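Local coordinates for Fe-regulated protein B (Neisseria meningitidis, PDB 4AIP), which probably takes up iron or iron-loaded siderophores across the meningococcal outer membrane as a TonB-dependent transporter, a beta-barrel closed by an internal plug domain, at residues G60-S65 against I488-E493; T108-G113 against N536-F541; S370-A373 against L377-Y380; E92-F97 against G588-A593. One frame throughout, in Å; residues are numbered along the deposited sequence.

Contact 1: residues G60-S65 against I488-E493; sequences GDRQGS and IWQPHE
Ile488, on the last stretch of a barrel strand, meets Arg62 of the plug's N-terminal loop through its CG2 branch. This methyl lies over the centre of one face of the guanidinium, 3.8 Å from Arg62 CZ, and gives the flat cation an apolar backing. The other branch runs beside the loop backbone: Ile488 CG1 comes within 3.8 Å of Arg62 O, and Ile488 CD1 ends 4.4 Å from Gln63 CG. Two residues further on, Gln490 reaches the edge of the same guanidinium. With CG anti to the backbone N (chi1 170°) and the chain extended beyond it, the side chain carries Gln490 OE1 out to a double grip, accepting from Arg62 NE and from Arg62 NH2, each at 3.1 Å. Because both donors converge side-on upon one atom, both bonds are bent, near 139° at the hydrogen. NH2 approaches in the carbonyl plane, on a lone pair, whereas NE lies well out of it, and the two flat groups are turned 40° apart. Past the corner at Pro491, His492 O takes a weak bond from Gln490 NE2 at 3.4 Å, which may add a little to fixing the amide's rotation. The loop carrying Arg62 leads into plug strand 67-73, and the contact lies where strand 475-490 turns over into its neighbour 495-506, whose Ser496 packs on both Arg62 and Gln490 and whose Ser498 OG bonds Arg62 O.

Contact 2: residues T108-G113 against N536-F541; sequences TLRGMG and NTEIGF
Arg110 and Glu538 join two backbones that stay far apart, the nearest pair of CA atoms, Arg110 and Asn536, being 12.7 Å from each other, with Arg110 at a corner of the type I' turn that runs from Leu109 to Met112. The pairing is a buried salt bridge between plug and barrel in a TonB-dependent transporter: a tight hairpin of the plug sends one long side chain to the inner wall of strand 532-544. Bonds in both directions, Leu109 N to Met112 O at 2.8 Å and Met112 N to Leu109 O at 2.7 Å, close the turn from which Arg110 projects. From there the arginine runs out extended from CG to NE, CG lying anti to the carbonyl carbon (chi1 -60°), and spans the gap. Its guanidinium grips the carboxylate end-on, one nitrogen to each oxygen, although the two planes are twisted 36° apart and neither bond lies flat in the guanidinium plane. Phe555 of the adjacent strand makes a cation-pi contact with Arg110, and Asn586 ND2 bonds its carbonyl oxygen. Lys66, through a long and weak ion pair, would add to the positive field round Glu538. Arg110 NH1 meets Glu538 OE1 on the syn side at 3.1 Å, and Arg110 NH2 reaches the syn lone pair of Glu538 OE2 at 3.2 Å.

Contact 3: residues S370-A373 against L377-Y380; sequences SRLA and LLKY
Leu377 and Leu378 share one first torsion, CG anti to the backbone N (chi1 -174° in each), yet as successive strand residues they carry it to opposite faces, one to Arg371 and the other to Ser370 and Leu372. On the first face the arginine chain, bent at chi2 and chi3, folds back until its guanidinium presents an edge to the leucine, with Leu377 CD1 in its plane and 4.0 Å from Arg371 NH2. On the second, Leu372 CD1 presses on Leu378 CB at 3.5 Å, the two side chains crossing obliquely. Between these faces runs the backbone ladder of an antiparallel beta hairpin, strands 355-371 and 376-390 of the barrel. Ser370 and Leu378 form its hydrogen-bonded pair: Ser370 N gives to Leu378 O at 2.7 Å in an almost perfectly straight bond (179°), and Leu378 N returns one to Ser370 O at 2.6 Å, more bent. Arg371 and Leu377 follow as the non-hydrogen-bonded pair, CA to CA 4.6 Å. Lys379, on the face of Leu377, touches Ser157 of the plug, consistent with that face lining the barrel interior; its NZ forms a salt bridge with Asp369. On the face of Leu378, the tyrosine ring turns an edge to the serine, Tyr380 CE2 lying 3.9 Å from Ser370 CB.

Contact 4: residues E92-F97 against G588-A593; sequences EPSIDF and GYELGA
Glu590 points inward from the barrel wall at Ser94 and Pro93 and lays its carboxylate across both, OE1 on the serine and OE2 on the proline. Here a TonB-dependent plug meets its barrel, the turn before plug strand 95-97 facing the later half of barrel strand 575-597, with the CA atoms of Ser94 and Glu590 7.3 Å apart. The glutamate holds CG anti to its own N (chi1 -176°) and continues extended, which carries the charged end away from the strand toward the plug. It crosses the proline at about a right angle, and Pro93 CG is the nearest ring atom, 3.8 Å from Glu590 OE2. The polar end is held mainly from elsewhere in the plug: Arg68 NH1 forms a salt bridge with OE2, and Lys151 NZ one with OE1. Lys151 also bonds Ser94 OG, and in this way ties the two sides of the contact together. These two cations are likely to keep Glu590 ionised in a buried setting, and to offset the like charge of Glu92, whose OE2 lies 4.7 Å from Glu590 OE2. Ser607, on the adjoining barrel strand, packs against Pro93 and Ser94. Ser94 comes close with both atoms of its side chain, CB 3.3 Å and OG 3.2 Å from Glu590 OE1.

How the contacts relate
Contacts 1, 2 and 4 each join the N-terminal plug to the barrel, whereas contact 3 lies wholly within the barrel, some 21 Å from contact 1 between centres. Contacts 2 and 4 are the nearest pair, their centres 9 Å apart, because plug strands 95-97 and 107-109 are neighbours in one small sheet. Contact 1 lies nearer the rim and touches contact 4 through Ser65, which packs on Glu590. Along the chain contact 2 falls within the span of contact 4, contact 1 crosses both, and contact 3 comes between the plug segments and their barrel partners. The plug thus meets three different barrel strands on one side of the chain's centre.

Contact 1: residues G60-S65 against I488-E493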
# COMPACT_ATOMS: atom_id res chain seq x y z
N GLY B 60 -14.61 1.32 -44.12
CA GLY B 60 -14.93 0.64 -42.81
C GLY B 60 -14.45 -0.80 -42.70
O GLY B 60 -13.45 -1.15 -43.31
N ASP B 61 -15.16 -1.63 -41.92
CA ASP B 61 -14.86 -3.07 -41.84
C ASP B 61 -15.67 -3.76 -42.89
O ASP B 61 -16.90 -3.60 -42.94
CB ASP B 61 -15.22 -3.68 -40.49
CG ASP B 61 -14.35 -3.16 -39.37
OD1 ASP B 61 -13.11 -3.11 -39.51
OD2 ASP B 61 -14.93 -2.82 -38.32
N ARG B 62 -15.00 -4.53 -43.75
CA ARG B 62 -15.68 -5.15 -44.88
C ARG B 62 -15.37 -6.62 -45.08
O ARG B 62 -15.44 -7.11 -46.20
CB ARG B 62 -15.41 -4.41 -46.18
CG ARG B 62 -16.02 -3.04 -46.25
CD ARG B 62 -15.01 -2.22 -46.94
NE ARG B 62 -15.14 -2.01 -48.37
CZ ARG B 62 -14.16 -1.99 -49.27
NH1 ARG B 62 -12.97 -2.29 -49.02
NH2 ARG B 62 -14.36 -1.71 -50.49
N GLN B 63 -15.04 -7.33 -44.02
CA GLN B 63 -14.86 -8.77 -44.13
C GLN B 63 -15.96 -9.51 -43.38
O GLN B 63 -15.70 -10.44 -42.64
CB GLN B 63 -13.48 -9.17 -43.70
CG GLN B 63 -12.45 -8.72 -44.70
CD GLN B 63 -11.06 -8.95 -44.23
OE1 GLN B 63 -10.27 -7.99 -44.07
NE2 GLN B 63 -10.73 -10.25 -43.98
N GLY B 64 -17.19 -9.07 -43.64
CA GLY B 64 -18.34 -9.45 -42.86
C GLY B 64 -18.08 -9.15 -41.40
O GLY B 64 -18.10 -8.00 -40.94
N SER B 65 -17.75 -10.21 -40.68
CA SER B 65 -17.67 -10.17 -39.25
C SER B 65 -16.30 -10.65 -38.72
O SER B 65 -16.08 -10.80 -37.49
CB SER B 65 -18.79 -11.06 -38.69
OG SER B 65 -18.80 -11.05 -37.31
N ILE B 488 -12.24 -8.21 -51.43
CA ILE B 488 -13.47 -7.55 -51.06
C ILE B 488 -14.08 -6.95 -52.32
O ILE B 488 -13.40 -6.34 -53.15
CB ILE B 488 -13.27 -6.42 -50.02
CG1 ILE B 488 -12.60 -6.94 -48.74
CG2 ILE B 488 -14.62 -5.74 -49.75
CD1 ILE B 488 -11.87 -5.83 -47.94
N TRP B 489 -15.40 -7.11 -52.44
CA TRP B 489 -16.13 -6.53 -53.53
C TRP B 489 -17.22 -5.61 -53.03
O TRP B 489 -18.07 -5.99 -52.27
CB TRP B 489 -16.67 -7.66 -54.38
CG TRP B 489 -17.43 -7.19 -55.56
CD1 TRP B 489 -17.09 -6.20 -56.43
CD2 TRP B 489 -18.68 -7.70 -55.98
NE1 TRP B 489 -18.06 -6.04 -57.36
CE2 TRP B 489 -19.05 -6.97 -57.13
CE3 TRP B 489 -19.52 -8.72 -55.49
CZ2 TRP B 489 -20.25 -7.22 -57.84
CZ3 TRP B 489 -20.69 -8.98 -56.16
CH2 TRP B 489 -21.06 -8.22 -57.34
N GLN B 490 -17.19 -4.38 -53.48
CA GLN B 490 -18.16 -3.41 -53.08
C GLN B 490 -18.90 -2.81 -54.29
O GLN B 490 -18.60 -1.72 -54.75
CB GLN B 490 -17.53 -2.34 -52.19
CG GLN B 490 -18.46 -1.18 -51.94
CD GLN B 490 -18.28 -0.48 -50.60
OE1 GLN B 490 -17.17 -0.42 -50.03
NE2 GLN B 490 -19.39 0.07 -50.09
N PRO B 491 -19.92 -3.52 -54.77
CA PRO B 491 -20.70 -3.17 -55.96
C PRO B 491 -21.63 -1.99 -55.84
O PRO B 491 -21.97 -1.39 -56.85
CB PRO B 491 -21.55 -4.40 -56.21
CG PRO B 491 -21.24 -5.35 -55.15
CD PRO B 491 -20.39 -4.76 -54.13
N HIS B 492 -22.08 -1.72 -54.62
CA HIS B 492 -23.13 -0.73 -54.31
C HIS B 492 -22.56 -0.08 -53.08
O HIS B 492 -21.71 -0.66 -52.41
CB HIS B 492 -24.50 -1.39 -53.97
CG HIS B 492 -25.60 -0.42 -53.61
ND1 HIS B 492 -26.38 0.19 -54.56
CD2 HIS B 492 -26.06 0.01 -52.41
CE1 HIS B 492 -27.27 0.97 -53.97
NE2 HIS B 492 -27.08 0.90 -52.66
N GLU B 493 -23.02 1.11 -52.76
CA GLU B 493 -22.42 1.76 -51.63
C GLU B 493 -22.88 1.21 -50.27
O GLU B 493 -22.24 1.45 -49.25
CB GLU B 493 -22.64 3.24 -51.73
CG GLU B 493 -24.05 3.60 -51.47
CD GLU B 493 -24.22 5.09 -51.44
OE1 GLU B 493 -23.18 5.78 -51.16
OE2 GLU B 493 -25.37 5.58 -51.69

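Contact 2: residues T108-G113 against N536-F541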
# COMPACT_ATOMS: atom_id res chain seq x y z
N THR B 108 -12.61 -17.70 -25.05
CA THR B 108 -12.67 -18.43 -26.32
C THR B 108 -13.19 -17.48 -27.35
O THR B 108 -14.03 -16.64 -27.04
CB THR B 108 -13.55 -19.66 -26.29
OG1 THR B 108 -14.87 -19.24 -25.96
CG2 THR B 108 -13.06 -20.60 -25.25
N LEU B 109 -12.65 -17.62 -28.56
CA LEU B 109 -13.12 -16.93 -29.75
C LEU B 109 -13.38 -18.04 -30.81
O LEU B 109 -12.51 -18.91 -31.10
CB LEU B 109 -12.08 -15.92 -30.23
CG LEU B 109 -12.48 -15.08 -31.44
CD1 LEU B 109 -13.74 -14.28 -31.22
CD2 LEU B 109 -11.35 -14.09 -31.83
N ARG B 110 -14.61 -18.03 -31.35
CA ARG B 110 -15.16 -19.09 -32.24
C ARG B 110 -14.77 -20.39 -31.61
O ARG B 110 -14.19 -21.25 -32.28
CB ARG B 110 -14.56 -19.01 -33.64
CG ARG B 110 -14.79 -17.73 -34.39
CD ARG B 110 -14.19 -17.78 -35.78
NE ARG B 110 -14.73 -16.71 -36.64
CZ ARG B 110 -14.15 -16.28 -37.76
NH1 ARG B 110 -12.99 -16.85 -38.19
NH2 ARG B 110 -14.70 -15.30 -38.45
N GLY B 111 -14.93 -20.49 -30.30
CA GLY B 111 -14.68 -21.79 -29.64
C GLY B 111 -13.21 -22.13 -29.34
O GLY B 111 -12.91 -23.17 -28.68
N MET B 112 -12.30 -21.28 -29.82
CA MET B 112 -10.89 -21.51 -29.64
C MET B 112 -10.33 -20.74 -28.44
O MET B 112 -10.57 -19.50 -28.31
CB MET B 112 -10.15 -21.07 -30.89
CG MET B 112 -10.33 -21.89 -32.19
SD MET B 112 -10.03 -23.66 -32.03
CE MET B 112 -8.30 -23.66 -31.52
N GLY B 113 -9.58 -21.46 -27.57
CA GLY B 113 -8.94 -20.88 -26.37
C GLY B 113 -7.68 -20.01 -26.48
O GLY B 113 -7.13 -19.80 -27.58
N ASN B 536 -7.14 -20.94 -43.21
CA ASN B 536 -8.39 -20.40 -42.85
C ASN B 536 -9.04 -19.78 -44.09
O ASN B 536 -8.49 -18.88 -44.73
CB ASN B 536 -8.23 -19.39 -41.70
CG ASN B 536 -9.49 -18.59 -41.46
OD1 ASN B 536 -10.48 -19.09 -40.86
ND2 ASN B 536 -9.49 -17.34 -41.96
N THR B 537 -10.21 -20.29 -44.44
CA THR B 537 -10.93 -19.79 -45.59
C THR B 537 -12.21 -19.24 -45.08
O THR B 537 -12.85 -19.89 -44.24
CB THR B 537 -11.35 -20.95 -46.51
OG1 THR B 537 -10.19 -21.76 -46.80
CG2 THR B 537 -11.96 -20.40 -47.81
N GLU B 538 -12.62 -18.09 -45.59
CA GLU B 538 -13.90 -17.60 -45.16
C GLU B 538 -14.57 -16.62 -46.08
O GLU B 538 -13.89 -15.98 -46.89
CB GLU B 538 -13.77 -17.08 -43.73
CG GLU B 538 -13.34 -15.72 -43.46
CD GLU B 538 -13.53 -15.45 -41.96
OE1 GLU B 538 -12.69 -15.96 -41.13
OE2 GLU B 538 -14.55 -14.75 -41.62
N ILE B 539 -15.89 -16.53 -45.98
CA ILE B 539 -16.68 -15.56 -46.77
C ILE B 539 -17.50 -14.63 -45.87
O ILE B 539 -17.69 -14.95 -44.68
CB ILE B 539 -17.65 -16.28 -47.72
CG1 ILE B 539 -18.36 -17.42 -46.97
CG2 ILE B 539 -16.83 -16.89 -48.92
CD1 ILE B 539 -19.73 -17.71 -47.44
N GLY B 540 -17.98 -13.52 -46.42
CA GLY B 540 -18.69 -12.57 -45.62
C GLY B 540 -19.44 -11.54 -46.41
O GLY B 540 -19.25 -11.42 -47.61
N PHE B 541 -20.33 -10.83 -45.75
CA PHE B 541 -21.01 -9.75 -46.41
C PHE B 541 -21.23 -8.68 -45.35
O PHE B 541 -21.32 -9.02 -44.16
CB PHE B 541 -22.34 -10.22 -47.02
CG PHE B 541 -23.45 -10.36 -46.04
CD1 PHE B 541 -24.27 -9.26 -45.74
CD2 PHE B 541 -23.70 -11.56 -45.38
CE1 PHE B 541 -25.35 -9.38 -44.78
CE2 PHE B 541 -24.77 -11.68 -44.45
CZ PHE B 541 -25.58 -10.59 -44.17

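Contact 3: residues S370-A373 against L377-Y380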
# COMPACT_ATOMS: atom_id res chain seq x y z
N SER B 370 4.15 1.66 -48.08
CA SER B 370 4.64 2.36 -49.24
C SER B 370 3.63 2.33 -50.31
O SER B 370 3.11 1.27 -50.71
CB SER B 370 5.86 1.68 -49.83
OG SER B 370 6.94 2.56 -49.82
N ARG B 371 3.40 3.50 -50.85
CA ARG B 371 2.46 3.66 -51.90
C ARG B 371 3.05 3.48 -53.30
O ARG B 371 3.70 4.39 -53.78
CB ARG B 371 2.00 5.06 -51.79
CG ARG B 371 1.13 5.43 -52.91
CD ARG B 371 0.09 6.14 -52.25
NE ARG B 371 -0.64 5.23 -51.37
CZ ARG B 371 -1.96 5.31 -51.26
NH1 ARG B 371 -2.55 6.26 -51.99
NH2 ARG B 371 -2.68 4.49 -50.46
N LEU B 372 2.77 2.36 -53.96
CA LEU B 372 3.29 2.14 -55.31
C LEU B 372 2.56 2.86 -56.46
O LEU B 372 3.06 2.85 -57.58
CB LEU B 372 3.41 0.65 -55.58
CG LEU B 372 4.66 0.04 -54.98
CD1 LEU B 372 4.76 0.26 -53.51
CD2 LEU B 372 4.61 -1.43 -55.28
N ALA B 373 1.41 3.48 -56.17
CA ALA B 373 0.47 4.05 -57.15
C ALA B 373 -0.75 4.47 -56.36
O ALA B 373 -1.00 3.93 -55.28
CB ALA B 373 0.08 3.01 -58.16
N LEU B 377 -1.19 -0.14 -52.25
CA LEU B 377 -0.38 0.09 -51.11
C LEU B 377 0.43 -1.14 -50.90
O LEU B 377 -0.04 -2.25 -51.09
CB LEU B 377 -1.25 0.39 -49.87
CG LEU B 377 -0.55 0.80 -48.54
CD1 LEU B 377 -0.04 2.24 -48.57
CD2 LEU B 377 -1.53 0.63 -47.39
N LEU B 378 1.68 -0.94 -50.49
CA LEU B 378 2.55 -2.07 -50.16
C LEU B 378 2.88 -1.94 -48.72
O LEU B 378 3.39 -0.91 -48.31
CB LEU B 378 3.81 -2.04 -51.02
CG LEU B 378 4.72 -3.25 -50.85
CD1 LEU B 378 4.15 -4.49 -51.53
CD2 LEU B 378 6.18 -2.98 -51.34
N LYS B 379 2.56 -2.94 -47.94
CA LYS B 379 2.92 -2.95 -46.52
C LYS B 379 4.03 -3.96 -46.45
O LYS B 379 3.99 -4.95 -47.17
CB LYS B 379 1.80 -3.46 -45.64
CG LYS B 379 0.52 -2.72 -45.73
CD LYS B 379 -0.56 -3.33 -44.83
CE LYS B 379 -0.55 -2.70 -43.45
NZ LYS B 379 -0.86 -1.25 -43.58
N TYR B 380 5.01 -3.73 -45.56
CA TYR B 380 6.05 -4.70 -45.35
C TYR B 380 6.62 -4.36 -44.00
O TYR B 380 6.52 -3.22 -43.56
CB TYR B 380 7.13 -4.65 -46.47
CG TYR B 380 7.73 -3.30 -46.72
CD1 TYR B 380 8.84 -2.86 -46.02
CD2 TYR B 380 7.17 -2.44 -47.68
CE1 TYR B 380 9.40 -1.56 -46.25
CE2 TYR B 380 7.74 -1.16 -47.96
CZ TYR B 380 8.84 -0.72 -47.23
OH TYR B 380 9.35 0.53 -47.48

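Contact 4: residues E92-F97 against G588-A593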
# COMPACT_ATOMS: atom_id res chain seq x y z
N GLU B 92 -21.06 -9.62 -27.73
CA GLU B 92 -20.29 -10.22 -28.85
C GLU B 92 -20.45 -11.72 -28.70
O GLU B 92 -19.92 -12.28 -27.71
CB GLU B 92 -18.81 -9.86 -28.70
CG GLU B 92 -18.15 -9.52 -29.97
CD GLU B 92 -18.53 -8.18 -30.58
OE1 GLU B 92 -18.99 -7.22 -29.91
OE2 GLU B 92 -18.32 -8.11 -31.81
N PRO B 93 -21.18 -12.37 -29.67
CA PRO B 93 -21.51 -13.81 -29.59
C PRO B 93 -20.41 -14.80 -29.83
O PRO B 93 -20.45 -15.92 -29.29
CB PRO B 93 -22.60 -13.99 -30.63
CG PRO B 93 -22.49 -12.85 -31.53
CD PRO B 93 -21.95 -11.70 -30.73
N SER B 94 -19.39 -14.41 -30.59
CA SER B 94 -18.27 -15.36 -30.83
C SER B 94 -17.27 -15.35 -29.68
O SER B 94 -16.33 -16.17 -29.65
CB SER B 94 -17.54 -15.01 -32.14
OG SER B 94 -17.11 -13.63 -32.13
N ILE B 95 -17.42 -14.41 -28.75
CA ILE B 95 -16.51 -14.34 -27.58
C ILE B 95 -17.14 -14.86 -26.34
O ILE B 95 -18.25 -14.47 -26.03
CB ILE B 95 -16.04 -12.90 -27.31
CG1 ILE B 95 -15.73 -12.22 -28.64
CG2 ILE B 95 -14.81 -12.91 -26.36
CD1 ILE B 95 -14.68 -11.09 -28.58
N ASP B 96 -16.42 -15.69 -25.58
CA ASP B 96 -17.08 -16.31 -24.39
C ASP B 96 -16.05 -16.42 -23.31
O ASP B 96 -14.91 -16.77 -23.57
CB ASP B 96 -17.67 -17.71 -24.74
CG ASP B 96 -18.57 -18.29 -23.64
OD1 ASP B 96 -19.69 -17.76 -23.46
OD2 ASP B 96 -18.17 -19.30 -23.01
N PHE B 97 -16.45 -16.08 -22.08
CA PHE B 97 -15.53 -16.05 -20.95
C PHE B 97 -15.96 -17.04 -19.91
O PHE B 97 -17.11 -17.06 -19.55
CB PHE B 97 -15.59 -14.71 -20.30
CG PHE B 97 -15.05 -13.61 -21.11
CD1 PHE B 97 -15.85 -13.01 -22.10
CD2 PHE B 97 -13.75 -13.10 -20.85
CE1 PHE B 97 -15.37 -11.93 -22.85
CE2 PHE B 97 -13.25 -12.03 -21.57
CZ PHE B 97 -14.05 -11.44 -22.59
N GLY B 588 -17.88 -22.49 -38.83
CA GLY B 588 -19.15 -21.99 -38.31
C GLY B 588 -19.53 -20.67 -38.94
O GLY B 588 -19.10 -20.35 -40.03
N TYR B 589 -20.30 -19.89 -38.22
CA TYR B 589 -20.86 -18.73 -38.76
C TYR B 589 -21.10 -17.76 -37.63
O TYR B 589 -21.05 -18.16 -36.45
CB TYR B 589 -22.17 -19.08 -39.52
CG TYR B 589 -23.24 -19.70 -38.65
CD1 TYR B 589 -23.15 -21.06 -38.27
CD2 TYR B 589 -24.31 -18.95 -38.18
CE1 TYR B 589 -24.12 -21.68 -37.48
CE2 TYR B 589 -25.33 -19.57 -37.35
CZ TYR B 589 -25.22 -20.92 -37.02
OH TYR B 589 -26.17 -21.54 -36.23
N GLU B 590 -21.31 -16.50 -38.03
CA GLU B 590 -21.80 -15.38 -37.23
C GLU B 590 -22.73 -14.47 -38.10
O GLU B 590 -22.41 -14.14 -39.27
CB GLU B 590 -20.65 -14.52 -36.75
CG GLU B 590 -21.04 -13.35 -35.82
CD GLU B 590 -19.86 -12.89 -34.87
OE1 GLU B 590 -18.81 -13.63 -34.80
OE2 GLU B 590 -19.99 -11.81 -34.23
N LEU B 591 -23.87 -14.07 -37.51
CA LEU B 591 -24.71 -13.05 -38.06
C LEU B 591 -24.81 -11.87 -37.07
O LEU B 591 -24.71 -12.05 -35.84
CB LEU B 591 -26.11 -13.62 -38.36
CG LEU B 591 -26.18 -14.65 -39.49
CD1 LEU B 591 -27.50 -15.41 -39.51
CD2 LEU B 591 -25.91 -14.00 -40.87
N GLY B 592 -25.01 -10.67 -37.59
CA GLY B 592 -25.28 -9.52 -36.74
C GLY B 592 -26.18 -8.54 -37.51
O GLY B 592 -26.12 -8.47 -38.77
N ALA B 593 -27.02 -7.82 -36.77
CA ALA B 593 -27.86 -6.79 -37.36
C ALA B 593 -28.06 -5.74 -36.33
O ALA B 593 -27.98 -6.04 -35.12
CB ALA B 593 -29.21 -7.33 -37.76